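Local coordinates for protein carbohydrate binding module (Escherichia coli, PDB 2XFE) that binds carbohydrate through a calcium ion, here holding galactose, and probably recognises xylan-type and related polysaccharides as a non-catalytic module, at residues G14-S19 against V51-D56; D61-Y66 against N96-H101; V81-W86 against N103-F108. All coordinates share one frame; numbering follows the deposited sequence.

A beta-sandwich carbohydrate-binding module illustrates how one calcium-dependent sugar site is assembled from strand pairings and a loop. Contact 1, buried where contacts 2 and 3 are only partly so, pairs two strands of the four-stranded sheet and sends Asp56 to the sugar-binding calcium. Contact 2 works in the opposing sheet, where a short strand pairing has a calcium site at each end. Contact 3 returns to the first sheet, whose edge strand 104-110 receives the loop 81-86. Backbone ladders run through contacts 1 and 2, and contact 3 has a single bridge; side chains differ: amide and water bridges in contact 1, carboxylates on metal in contact 2, hydroxyl and ring packing in contact 3. Phe53 and Leu100 meet between the sheets.

Contact 1: residues G14-S19 against V51-D56; sequences GQESVS and VAFTND. With CA (calcium ion), chain C; GAL (beta-D-galactopyranose), chain B.
Asn55 grips the turn before strand 17-22 with both ends of its amide. ND2 donates to Gln15 O at 2.9 Å, within the plane of the amide, while Ser17 N reaches OD1 at 2.8 Å from above the carbonyl plane. With chi1 at 73°, CG stands between the backbone N and the carbonyl carbon, turned toward 14-19. Beyond it the antiparallel ladder takes over: Ser19 and Ala52 form a hydrogen-bonded pair, Val18 and Phe53 a non-hydrogen-bonded one, and Thr54 N closes on Ser17 O.

The tight side carries Val18, Val51 and Phe53. Ser17 O lies at the edge of the Phe53 ring, 3.5 Å from CD1, and the aliphatic CG of Glu16 comes obliquely to CE1 at 3.9 Å. Toward Ser17 and the exposed Thr54 the contact is looser and wetter: the hydroxyls of Ser17, Ser19 and Thr54 share one water, which lies 2.6 Å from Thr54 OG1, Ser19 OG also bonding to Thr29 OG1. Asp56 OD1 binds the calcium that holds galactose.

Strands 17-22 and 48-53 are the inner pair of the four-stranded sheet, flanked by 25-31 and 104-110, and Val18, Val51 and Phe53 pack against strand 62-69 of the opposing sheet.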
loop_
_atom_site.group_PDB
_atom_site.type_symbol
_atom_site.label_atom_id
_atom_site.label_comp_id
_atom_site.label_asym_id
_atom_site.label_seq_id
_atom_site.Cartn_x
_atom_site.Cartn_y
_atom_site.Cartn_z
ATOM N N GLY A 14 -0.981 -14.258 3.834
ATOM C CA GLY A 14 0.387 -14.117 4.246
ATOM C C GLY A 14 1.484 -14.448 3.275
ATOM O O GLY A 14 2.646 -14.598 3.711
ATOM N N GLN A 15 1.164 -14.488 1.982
ATOM C CA GLN A 15 2.136 -14.579 0.904
ATOM C C GLN A 15 2.274 -13.262 0.172
ATOM O O GLN A 15 3.098 -13.108 -0.718
ATOM C CB GLN A 15 1.641 -15.609 -0.113
ATOM C CG GLN A 15 1.590 -17.057 0.461
ATOM C CD GLN A 15 1.001 -18.071 -0.496
ATOM O OE1 GLN A 15 0.924 -19.270 -0.180
ATOM N NE2 GLN A 15 0.494 -17.612 -1.577
ATOM N N GLU A 16 1.413 -12.301 0.526
ATOM C CA GLU A 16 1.265 -11.074 -0.249
ATOM C C GLU A 16 2.503 -10.202 -0.115
ATOM O O GLU A 16 3.069 -10.097 0.942
ATOM C CB GLU A 16 0.007 -10.286 0.196
ATOM C CG GLU A 16 -1.319 -10.951 -0.101
ATOM C CD GLU A 16 -1.846 -11.916 0.988
ATOM O OE1 GLU A 16 -1.139 -12.190 1.996
ATOM O OE2 GLU A 16 -2.972 -12.346 0.816
ATOM N N SER A 17 2.909 -9.623 -1.232
ATOM C CA SER A 17 4.074 -8.780 -1.322
ATOM C C SER A 17 3.646 -7.356 -1.701
ATOM O O SER A 17 2.858 -7.136 -2.635
ATOM C CB SER A 17 5.114 -9.306 -2.318
ATOM O OG SER A 17 6.278 -8.488 -2.357
ATOM N N VAL A 18 4.176 -6.394 -0.920
ATOM C CA VAL A 18 3.989 -5.010 -1.217
ATOM C C VAL A 18 5.329 -4.290 -1.326
ATOM O O VAL A 18 6.317 -4.648 -0.682
ATOM C CB VAL A 18 3.051 -4.241 -0.234
ATOM C CG1 VAL A 18 1.637 -4.844 -0.213
ATOM C CG2 VAL A 18 3.641 -4.191 1.129
ATOM N N SER A 19 5.339 -3.281 -2.190
ATOM C CA SER A 19 6.516 -2.442 -2.388
ATOM C C SER A 19 6.139 -0.996 -2.052
ATOM O O SER A 19 5.098 -0.506 -2.485
ATOM C CB SER A 19 7.032 -2.544 -3.785
ATOM O OG SER A 19 7.591 -3.853 -3.952
ATOM N N VAL A 51 2.129 2.586 -2.281
ATOM C CA VAL A 51 2.238 1.234 -1.688
ATOM C C VAL A 51 1.543 0.322 -2.675
ATOM O O VAL A 51 0.333 0.425 -2.912
ATOM C CB VAL A 51 1.558 1.142 -0.347
ATOM C CG1 VAL A 51 1.636 -0.254 0.191
ATOM C CG2 VAL A 51 2.237 2.131 0.587
ATOM N N ALA A 52 2.345 -0.559 -3.241
ATOM C CA ALA A 52 1.949 -1.403 -4.359
ATOM C C ALA A 52 1.873 -2.901 -4.004
ATOM O O ALA A 52 2.835 -3.438 -3.509
ATOM C CB ALA A 52 2.939 -1.236 -5.520
ATOM N N PHE A 53 0.734 -3.553 -4.304
ATOM C CA PHE A 53 0.575 -4.990 -4.211
ATOM C C PHE A 53 0.971 -5.524 -5.608
ATOM O O PHE A 53 0.435 -5.047 -6.650
ATOM C CB PHE A 53 -0.858 -5.270 -3.902
ATOM C CG PHE A 53 -1.262 -6.680 -3.917
ATOM C CD1 PHE A 53 -0.422 -7.718 -3.546
ATOM C CD2 PHE A 53 -2.581 -6.971 -4.238
ATOM C CE1 PHE A 53 -0.895 -9.038 -3.511
ATOM C CE2 PHE A 53 -3.087 -8.268 -4.183
ATOM C CZ PHE A 53 -2.286 -9.294 -3.797
ATOM N N THR A 54 1.938 -6.443 -5.615
ATOM C CA THR A 54 2.562 -6.875 -6.827
ATOM C C THR A 54 2.459 -8.355 -7.225
ATOM O O THR A 54 2.884 -8.731 -8.351
ATOM C CB THR A 54 4.105 -6.569 -6.819
ATOM O OG1 THR A 54 4.733 -7.330 -5.766
ATOM C CG2 THR A 54 4.389 -5.006 -6.657
ATOM N N ASN A 55 1.927 -9.184 -6.364
ATOM C CA ASN A 55 1.924 -10.648 -6.580
ATOM C C ASN A 55 0.518 -11.257 -6.391
ATOM O O ASN A 55 0.330 -12.376 -5.885
ATOM C CB ASN A 55 2.998 -11.287 -5.700
ATOM C CG ASN A 55 2.658 -11.313 -4.242
ATOM O OD1 ASN A 55 1.947 -10.442 -3.729
ATOM N ND2 ASN A 55 3.242 -12.247 -3.532
ATOM N N ASP A 56 -0.519 -10.546 -6.859
ATOM C CA ASP A 56 -1.842 -11.100 -6.817
ATOM C C ASP A 56 -1.866 -12.519 -7.401
ATOM O O ASP A 56 -1.181 -12.815 -8.382
ATOM C CB ASP A 56 -2.823 -10.200 -7.533
ATOM C CG ASP A 56 -4.245 -10.551 -7.286
ATOM O OD1 ASP A 56 -4.517 -10.995 -6.170
ATOM O OD2 ASP A 56 -5.072 -10.346 -8.211
HETATM CA CA CA C . -6.785 -10.921 -4.928
HETATM C C1 GAL B . -11.094 -10.675 -7.161
HETATM C C2 GAL B . -9.627 -10.893 -6.700
HETATM C C3 GAL B . -8.507 -10.638 -7.691
HETATM C C4 GAL B . -8.892 -11.072 -9.121
HETATM C C5 GAL B . -10.356 -10.656 -9.441
HETATM C C6 GAL B . -10.770 -11.216 -10.820
HETATM O O2 GAL B . -9.265 -10.503 -5.382
HETATM O O3 GAL B . -7.328 -11.285 -7.208
HETATM O O4 GAL B . -8.782 -12.480 -9.325
HETATM O O5 GAL B . -11.388 -10.957 -8.510
HETATM O O6 GAL B . -11.789 -10.426 -11.316
HETATM O O HOH W 1 6.166 -6.332 -3.857
HETATM O O HOH W 2 -7.533 -13.099 -4.591
#

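Contact 2: residues D61-Y66 against N96-H101; sequences DVQVDY and NSEWLH. With CA (calcium ion), chain D; CA (calcium ion), chain C; GAL (beta-D-galactopyranose), chain B; GAL (beta-D-galactopyranose), chain E.
The calcium-dependent sugar site of this module lies at one end of an antiparallel pairing between 61-66 and 96-101, and a second calcium lies at the other. At the sugar end Asp61 OD2 (2.3 Å) and His101 O both bind the metal, which also takes O2 and O3 of one galactose, a vicinal diol in the coordination shell. Asp56 and the carbonyl of Arg60 complete the protein ligands. Asp61 OD1 approaches the His101 ring at its edge, the carboxylate nearly perpendicular to it, while O3 of the second galactose lies over a face of that imidazole.

Between the metals, Val62 and Leu100 exchange two backbone bonds, and Val64 N donates to Glu98 O. On the face carrying Gln63 and Trp99, the glutamine runs extended over the indole: its amide is stacked 11° from the ring plane, and CB sits 3.6 Å from the centroid of the six-membered ring. Its NE2 continues to Glu98 OE1 at 2.8 Å, on its anti side but 34° out of the carboxylate plane. The other oxygen, Glu98 OE2, binds the second calcium at 2.4 Å beside Asp65, which binds through both OD1 and its backbone O; the metal probably offsets the repulsion between these two carboxylates. An alanine replacing Trp99 would probably strip the flat support from Gln63, leaving its amide freer to swing from Glu98.

Gln75 and Glu77 add ligands to the second calcium. Strand 62-69 is flanked by 4-11 as well as 99-100, and Val62 and Leu100 face inward onto Phe53 of strand 48-53 in the other sheet.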
loop_
_atom_site.group_PDB
_atom_site.type_symbol
_atom_site.label_atom_id
_atom_site.label_comp_id
_atom_site.label_asym_id
_atom_site.label_seq_id
_atom_site.Cartn_x
_atom_site.Cartn_y
_atom_site.Cartn_z
ATOM N N ASP A 61 -4.884 -11.027 -1.150
ATOM C CA ASP A 61 -5.436 -9.665 -1.129
ATOM C C ASP A 61 -4.693 -8.888 -0.055
ATOM O O ASP A 61 -4.331 -9.475 0.961
ATOM C CB ASP A 61 -6.910 -9.589 -0.712
ATOM C CG ASP A 61 -7.877 -10.173 -1.742
ATOM O OD1 ASP A 61 -8.946 -10.639 -1.302
ATOM O OD2 ASP A 61 -7.628 -10.069 -2.953
ATOM N N VAL A 62 -4.499 -7.588 -0.269
ATOM C CA VAL A 62 -3.770 -6.734 0.677
ATOM C C VAL A 62 -4.733 -5.726 1.261
ATOM O O VAL A 62 -5.659 -5.261 0.552
ATOM C CB VAL A 62 -2.561 -6.055 -0.023
ATOM C CG1 VAL A 62 -2.034 -4.915 0.839
ATOM C CG2 VAL A 62 -1.461 -7.102 -0.320
ATOM N N GLN A 63 -4.539 -5.406 2.536
ATOM C CA GLN A 63 -5.220 -4.361 3.255
ATOM C C GLN A 63 -4.175 -3.483 3.912
ATOM O O GLN A 63 -3.305 -3.920 4.705
ATOM C CB GLN A 63 -6.184 -4.932 4.286
ATOM C CG GLN A 63 -7.117 -3.930 4.890
ATOM C CD GLN A 63 -7.833 -4.453 6.179
ATOM O OE1 GLN A 63 -7.553 -5.560 6.680
ATOM N NE2 GLN A 63 -8.691 -3.593 6.752
ATOM N N VAL A 64 -4.237 -2.206 3.560
ATOM C CA VAL A 64 -3.320 -1.214 4.127
ATOM C C VAL A 64 -4.199 -0.323 4.983
ATOM O O VAL A 64 -5.150 0.275 4.497
ATOM C CB VAL A 64 -2.593 -0.379 3.027
ATOM C CG1 VAL A 64 -1.757 0.659 3.655
ATOM C CG2 VAL A 64 -1.776 -1.262 2.133
ATOM N N ASP A 65 -3.942 -0.280 6.293
ATOM C CA ASP A 65 -4.734 0.570 7.168
ATOM C C ASP A 65 -4.398 2.052 6.942
ATOM O O ASP A 65 -5.281 2.869 6.688
ATOM C CB ASP A 65 -4.432 0.165 8.633
ATOM C CG ASP A 65 -5.362 0.796 9.630
ATOM O OD1 ASP A 65 -6.126 1.726 9.318
ATOM O OD2 ASP A 65 -5.373 0.271 10.741
ATOM N N TYR A 66 -3.114 2.349 7.042
ATOM C CA TYR A 66 -2.548 3.662 6.927
ATOM C C TYR A 66 -1.057 3.593 6.708
ATOM O O TYR A 66 -0.429 2.561 6.849
ATOM C CB TYR A 66 -2.835 4.541 8.188
ATOM C CG TYR A 66 -2.353 3.955 9.505
ATOM C CD1 TYR A 66 -1.040 4.081 9.899
ATOM C CD2 TYR A 66 -3.234 3.267 10.323
ATOM C CE1 TYR A 66 -0.606 3.540 11.105
ATOM C CE2 TYR A 66 -2.829 2.682 11.518
ATOM C CZ TYR A 66 -1.498 2.863 11.915
ATOM O OH TYR A 66 -1.004 2.303 13.089
ATOM N N ASN A 96 -10.327 5.667 -2.331
ATOM C CA ASN A 96 -10.764 5.654 -0.930
ATOM C C ASN A 96 -11.076 4.267 -0.347
ATOM O O ASN A 96 -12.143 3.989 0.223
ATOM C CB ASN A 96 -11.935 6.600 -0.789
ATOM C CG ASN A 96 -11.558 8.018 -1.236
ATOM O OD1 ASN A 96 -11.770 8.419 -2.415
ATOM N ND2 ASN A 96 -10.954 8.759 -0.320
ATOM N N SER A 97 -10.107 3.395 -0.449
ATOM C CA SER A 97 -10.255 2.058 0.129
ATOM C C SER A 97 -8.950 1.621 0.732
ATOM O O SER A 97 -7.886 1.950 0.234
ATOM C CB SER A 97 -10.640 1.028 -0.945
ATOM O OG SER A 97 -10.825 -0.293 -0.370
ATOM N N GLU A 98 -9.016 0.839 1.802
ATOM C CA GLU A 98 -7.846 0.194 2.357
ATOM C C GLU A 98 -7.334 -0.987 1.544
ATOM O O GLU A 98 -6.223 -1.475 1.773
ATOM C CB GLU A 98 -8.198 -0.331 3.762
ATOM C CG GLU A 98 -8.482 0.769 4.744
ATOM C CD GLU A 98 -8.578 0.288 6.181
ATOM O OE1 GLU A 98 -9.103 -0.808 6.482
ATOM O OE2 GLU A 98 -8.151 0.985 7.071
ATOM N N TRP A 99 -8.208 -1.536 0.676
ATOM C CA TRP A 99 -7.988 -2.837 0.027
ATOM C C TRP A 99 -7.303 -2.746 -1.322
ATOM O O TRP A 99 -7.610 -1.861 -2.144
ATOM C CB TRP A 99 -9.307 -3.609 -0.052
ATOM C CG TRP A 99 -9.733 -4.124 1.289
ATOM C CD1 TRP A 99 -10.509 -3.470 2.173
ATOM C CD2 TRP A 99 -9.313 -5.339 1.951
ATOM N NE1 TRP A 99 -10.622 -4.181 3.328
ATOM C CE2 TRP A 99 -9.932 -5.356 3.204
ATOM C CE3 TRP A 99 -8.548 -6.435 1.577
ATOM C CZ2 TRP A 99 -9.733 -6.391 4.107
ATOM C CZ3 TRP A 99 -8.360 -7.445 2.474
ATOM C CH2 TRP A 99 -8.964 -7.450 3.684
ATOM N N LEU A 100 -6.346 -3.649 -1.546
ATOM C CA LEU A 100 -5.838 -3.929 -2.856
ATOM C C LEU A 100 -6.140 -5.411 -3.109
ATOM O O LEU A 100 -5.441 -6.281 -2.608
ATOM C CB LEU A 100 -4.342 -3.686 -2.933
ATOM C CG LEU A 100 -3.954 -2.221 -2.736
ATOM C CD1 LEU A 100 -2.483 -1.975 -2.500
ATOM C CD2 LEU A 100 -4.282 -1.476 -4.010
ATOM N N HIS A 101 -7.206 -5.654 -3.865
ATOM C CA HIS A 101 -7.659 -7.033 -4.259
ATOM C C HIS A 101 -6.920 -7.515 -5.497
ATOM O O HIS A 101 -6.552 -8.683 -5.594
ATOM C CB HIS A 101 -9.167 -7.100 -4.532
ATOM C CG HIS A 101 -10.012 -6.607 -3.414
ATOM N ND1 HIS A 101 -10.326 -7.375 -2.314
ATOM C CD2 HIS A 101 -10.586 -5.399 -3.212
ATOM C CE1 HIS A 101 -11.058 -6.669 -1.479
ATOM N NE2 HIS A 101 -11.255 -5.472 -2.022
HETATM CA CA CA D . -7.366 3.062 7.941
HETATM CA CA CA C . -6.785 -10.921 -4.928
HETATM C C1 GAL B . -11.094 -10.675 -7.161
HETATM C C2 GAL B . -9.627 -10.893 -6.700
HETATM C C3 GAL B . -8.507 -10.638 -7.691
HETATM C C4 GAL B . -8.892 -11.072 -9.121
HETATM C C5 GAL B . -10.356 -10.656 -9.441
HETATM C C6 GAL B . -10.770 -11.216 -10.820
HETATM O O2 GAL B . -9.265 -10.503 -5.382
HETATM O O3 GAL B . -7.328 -11.285 -7.208
HETATM O O4 GAL B . -8.782 -12.480 -9.325
HETATM O O5 GAL B . -11.388 -10.957 -8.510
HETATM O O6 GAL B . -11.789 -10.426 -11.316
HETATM C C1 GAL E . -15.297 -11.614 -4.627
HETATM C C2 GAL E . -14.098 -10.936 -4.034
HETATM C C3 GAL E . -13.652 -9.758 -4.896
HETATM C C4 GAL E . -13.307 -10.191 -6.294
HETATM C C5 GAL E . -14.483 -11.053 -6.772
HETATM C C6 GAL E . -14.311 -11.563 -8.179
HETATM O O1 GAL E . -15.685 -12.659 -3.703
HETATM O O2 GAL E . -14.498 -10.455 -2.810
HETATM O O3 GAL E . -12.544 -9.175 -4.321
HETATM O O4 GAL E . -12.089 -10.962 -6.188
HETATM O O5 GAL E . -14.827 -12.108 -5.865
HETATM O O6 GAL E . -15.414 -12.432 -8.412
HETATM O O HOH W 2 -7.533 -13.099 -4.591
HETATM O O HOH W 3 -8.551 3.232 9.969
#

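Contact 3: residues V81-W86 against N103-F108; sequences VNTGVW and NGYISF. With GAL (beta-D-galactopyranose), chain E.
With chi1 at 69°, Thr83 points OG1 at the backbone of 103-108 and swings CG2 over the ring of Tyr105, whose own chi1 of 63° brings the phenol back across the loop. Around this pair the loop 81-86 adds itself antiparallel to edge strand 104-110 of the beta-sandwich, with Asn82 and Ile106 forming a single bridge. Thr83 N donates to Tyr105 O, and Ser107 N to Val81 O. Where a further backbone bond might be expected, Thr83 OG1 accepts from Tyr105 N at 2.8 Å. The same oxygen lies over the ring face, offset toward its rim, and CG2 is 4.0 Å from the ring centroid in a CH-pi contact. Val81 CG1 meets Tyr105 CE2 obliquely, and Arg50 makes a cation-pi contact with the phenol.

Gly104 lies so close to Thr83 and Gly84 that a side chain there would clash, and its backbone angles also call for glycine. The inner face carries Asn82, whose ND2 rests on Ile106 CG1 at 3.6 Å and donates to Trp99 O.

Further along, the loop delivers Trp86 to the sugar, its indole face lying against C3 and C4 of the second galactose. In the turn leading there, Asn82 OD1 accepts from Gly84 N at 2.9 Å, an Asx turn, and from Val85 N at 2.8 Å, which extends it to an Asx motif, the latter donor lying above the carbonyl plane.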
loop_
_atom_site.group_PDB
_atom_site.type_symbol
_atom_site.label_atom_id
_atom_site.label_comp_id
_atom_site.label_asym_id
_atom_site.label_seq_id
_atom_site.Cartn_x
_atom_site.Cartn_y
_atom_site.Cartn_z
ATOM N N VAL A 81 -6.504 7.741 -5.136
ATOM C CA VAL A 81 -6.071 6.829 -6.149
ATOM C C VAL A 81 -5.761 5.475 -5.549
ATOM O O VAL A 81 -4.857 5.333 -4.732
ATOM C CB VAL A 81 -4.841 7.349 -6.920
ATOM C CG1 VAL A 81 -4.334 6.261 -7.856
ATOM C CG2 VAL A 81 -5.181 8.664 -7.645
ATOM N N ASN A 82 -6.525 4.491 -5.970
ATOM C CA ASN A 82 -6.322 3.121 -5.568
ATOM C C ASN A 82 -6.581 2.293 -6.818
ATOM O O ASN A 82 -7.729 2.180 -7.270
ATOM C CB ASN A 82 -7.287 2.759 -4.468
ATOM C CG ASN A 82 -7.113 1.296 -3.996
ATOM O OD1 ASN A 82 -6.746 0.428 -4.799
ATOM N ND2 ASN A 82 -7.358 1.031 -2.682
ATOM N N THR A 83 -5.530 1.712 -7.383
ATOM C CA THR A 83 -5.633 0.991 -8.654
ATOM C C THR A 83 -5.825 -0.515 -8.476
ATOM O O THR A 83 -5.930 -1.239 -9.452
ATOM C CB THR A 83 -4.412 1.270 -9.572
ATOM O OG1 THR A 83 -3.236 0.661 -9.015
ATOM C CG2 THR A 83 -4.190 2.770 -9.719
ATOM N N GLY A 84 -5.907 -0.974 -7.228
ATOM C CA GLY A 84 -6.050 -2.388 -6.965
ATOM C C GLY A 84 -7.329 -2.819 -6.284
ATOM O O GLY A 84 -7.665 -3.974 -6.314
ATOM N N VAL A 85 -8.100 -1.894 -5.736
ATOM C CA VAL A 85 -9.332 -2.261 -5.087
ATOM C C VAL A 85 -10.370 -2.843 -6.084
ATOM O O VAL A 85 -10.586 -2.302 -7.166
ATOM C CB VAL A 85 -9.925 -1.033 -4.365
ATOM C CG1 VAL A 85 -10.218 0.107 -5.346
ATOM C CG2 VAL A 85 -11.183 -1.420 -3.546
ATOM N N TRP A 86 -11.021 -3.925 -5.706
ATOM C CA TRP A 86 -12.210 -4.412 -6.407
ATOM C C TRP A 86 -13.431 -3.585 -6.001
ATOM O O TRP A 86 -13.853 -3.582 -4.849
ATOM C CB TRP A 86 -12.458 -5.881 -6.062
ATOM C CG TRP A 86 -13.552 -6.473 -6.845
ATOM C CD1 TRP A 86 -14.847 -6.699 -6.445
ATOM C CD2 TRP A 86 -13.473 -6.909 -8.190
ATOM N NE1 TRP A 86 -15.560 -7.292 -7.474
ATOM C CE2 TRP A 86 -14.738 -7.401 -8.557
ATOM C CE3 TRP A 86 -12.446 -6.979 -9.103
ATOM C CZ2 TRP A 86 -14.988 -7.930 -9.786
ATOM C CZ3 TRP A 86 -12.720 -7.502 -10.362
ATOM C CH2 TRP A 86 -13.986 -7.926 -10.690
ATOM N N ASN A 103 -3.588 -6.593 -8.396
ATOM C CA ASN A 103 -2.323 -5.854 -8.443
ATOM C C ASN A 103 -2.588 -4.386 -8.717
ATOM O O ASN A 103 -3.464 -4.053 -9.508
ATOM C CB ASN A 103 -1.384 -6.393 -9.525
ATOM C CG ASN A 103 -0.754 -7.732 -9.145
ATOM O OD1 ASN A 103 -0.475 -8.003 -7.962
ATOM N ND2 ASN A 103 -0.537 -8.571 -10.176
ATOM N N GLY A 104 -1.839 -3.515 -8.068
ATOM C CA GLY A 104 -2.146 -2.114 -8.117
ATOM C C GLY A 104 -1.527 -1.438 -6.906
ATOM O O GLY A 104 -0.751 -2.060 -6.124
ATOM N N TYR A 105 -1.808 -0.148 -6.746
ATOM C CA TYR A 105 -1.231 0.593 -5.681
ATOM C C TYR A 105 -2.213 1.653 -5.114
ATOM O O TYR A 105 -3.235 2.041 -5.776
ATOM C CB TYR A 105 0.033 1.285 -6.211
ATOM C CG TYR A 105 -0.241 2.286 -7.318
ATOM C CD1 TYR A 105 -0.109 1.934 -8.688
ATOM C CD2 TYR A 105 -0.630 3.599 -7.004
ATOM C CE1 TYR A 105 -0.375 2.850 -9.669
ATOM C CE2 TYR A 105 -0.911 4.509 -7.989
ATOM C CZ TYR A 105 -0.779 4.131 -9.309
ATOM O OH TYR A 105 -1.043 5.067 -10.283
ATOM N N ILE A 106 -1.899 2.056 -3.894
ATOM C CA ILE A 106 -2.524 3.223 -3.283
ATOM C C ILE A 106 -1.512 4.346 -3.307
ATOM O O ILE A 106 -0.332 4.137 -2.903
ATOM C CB ILE A 106 -2.991 2.961 -1.840
ATOM C CG1 ILE A 106 -3.976 1.797 -1.798
ATOM C CG2 ILE A 106 -3.674 4.234 -1.236
ATOM C CD1 ILE A 106 -4.341 1.371 -0.494
ATOM N N SER A 107 -1.921 5.525 -3.853
ATOM C CA SER A 107 -1.067 6.710 -3.849
ATOM C C SER A 107 -1.330 7.506 -2.606
ATOM O O SER A 107 -2.476 7.874 -2.363
ATOM C CB SER A 107 -1.309 7.595 -5.031
ATOM O OG SER A 107 -0.421 8.693 -4.851
ATOM N N PHE A 108 -0.286 7.788 -1.825
ATOM C CA PHE A 108 -0.408 8.603 -0.614
ATOM C C PHE A 108 0.097 10.074 -0.804
ATOM O O PHE A 108 0.274 10.812 0.152
ATOM C CB PHE A 108 0.290 7.913 0.574
ATOM C CG PHE A 108 -0.391 6.642 1.040
ATOM C CD1 PHE A 108 -0.108 5.399 0.401
ATOM C CD2 PHE A 108 -1.270 6.647 2.162
ATOM C CE1 PHE A 108 -0.748 4.256 0.865
ATOM C CE2 PHE A 108 -1.872 5.487 2.607
ATOM C CZ PHE A 108 -1.639 4.317 1.971
HETATM C C1 GAL E . -15.297 -11.614 -4.627
HETATM C C2 GAL E . -14.098 -10.936 -4.034
HETATM C C3 GAL E . -13.652 -9.758 -4.896
HETATM C C4 GAL E . -13.307 -10.191 -6.294
HETATM C C5 GAL E . -14.483 -11.053 -6.772
HETATM C C6 GAL E . -14.311 -11.563 -8.179
HETATM O O1 GAL E . -15.685 -12.659 -3.703
HETATM O O2 GAL E . -14.498 -10.455 -2.810
HETATM O O3 GAL E . -12.544 -9.175 -4.321
HETATM O O4 GAL E . -12.089 -10.962 -6.188
HETATM O O5 GAL E . -14.827 -12.108 -5.865
HETATM O O6 GAL E . -15.414 -12.432 -8.412
HETATM O O HOH W 4 -4.334 9.231 -3.863
#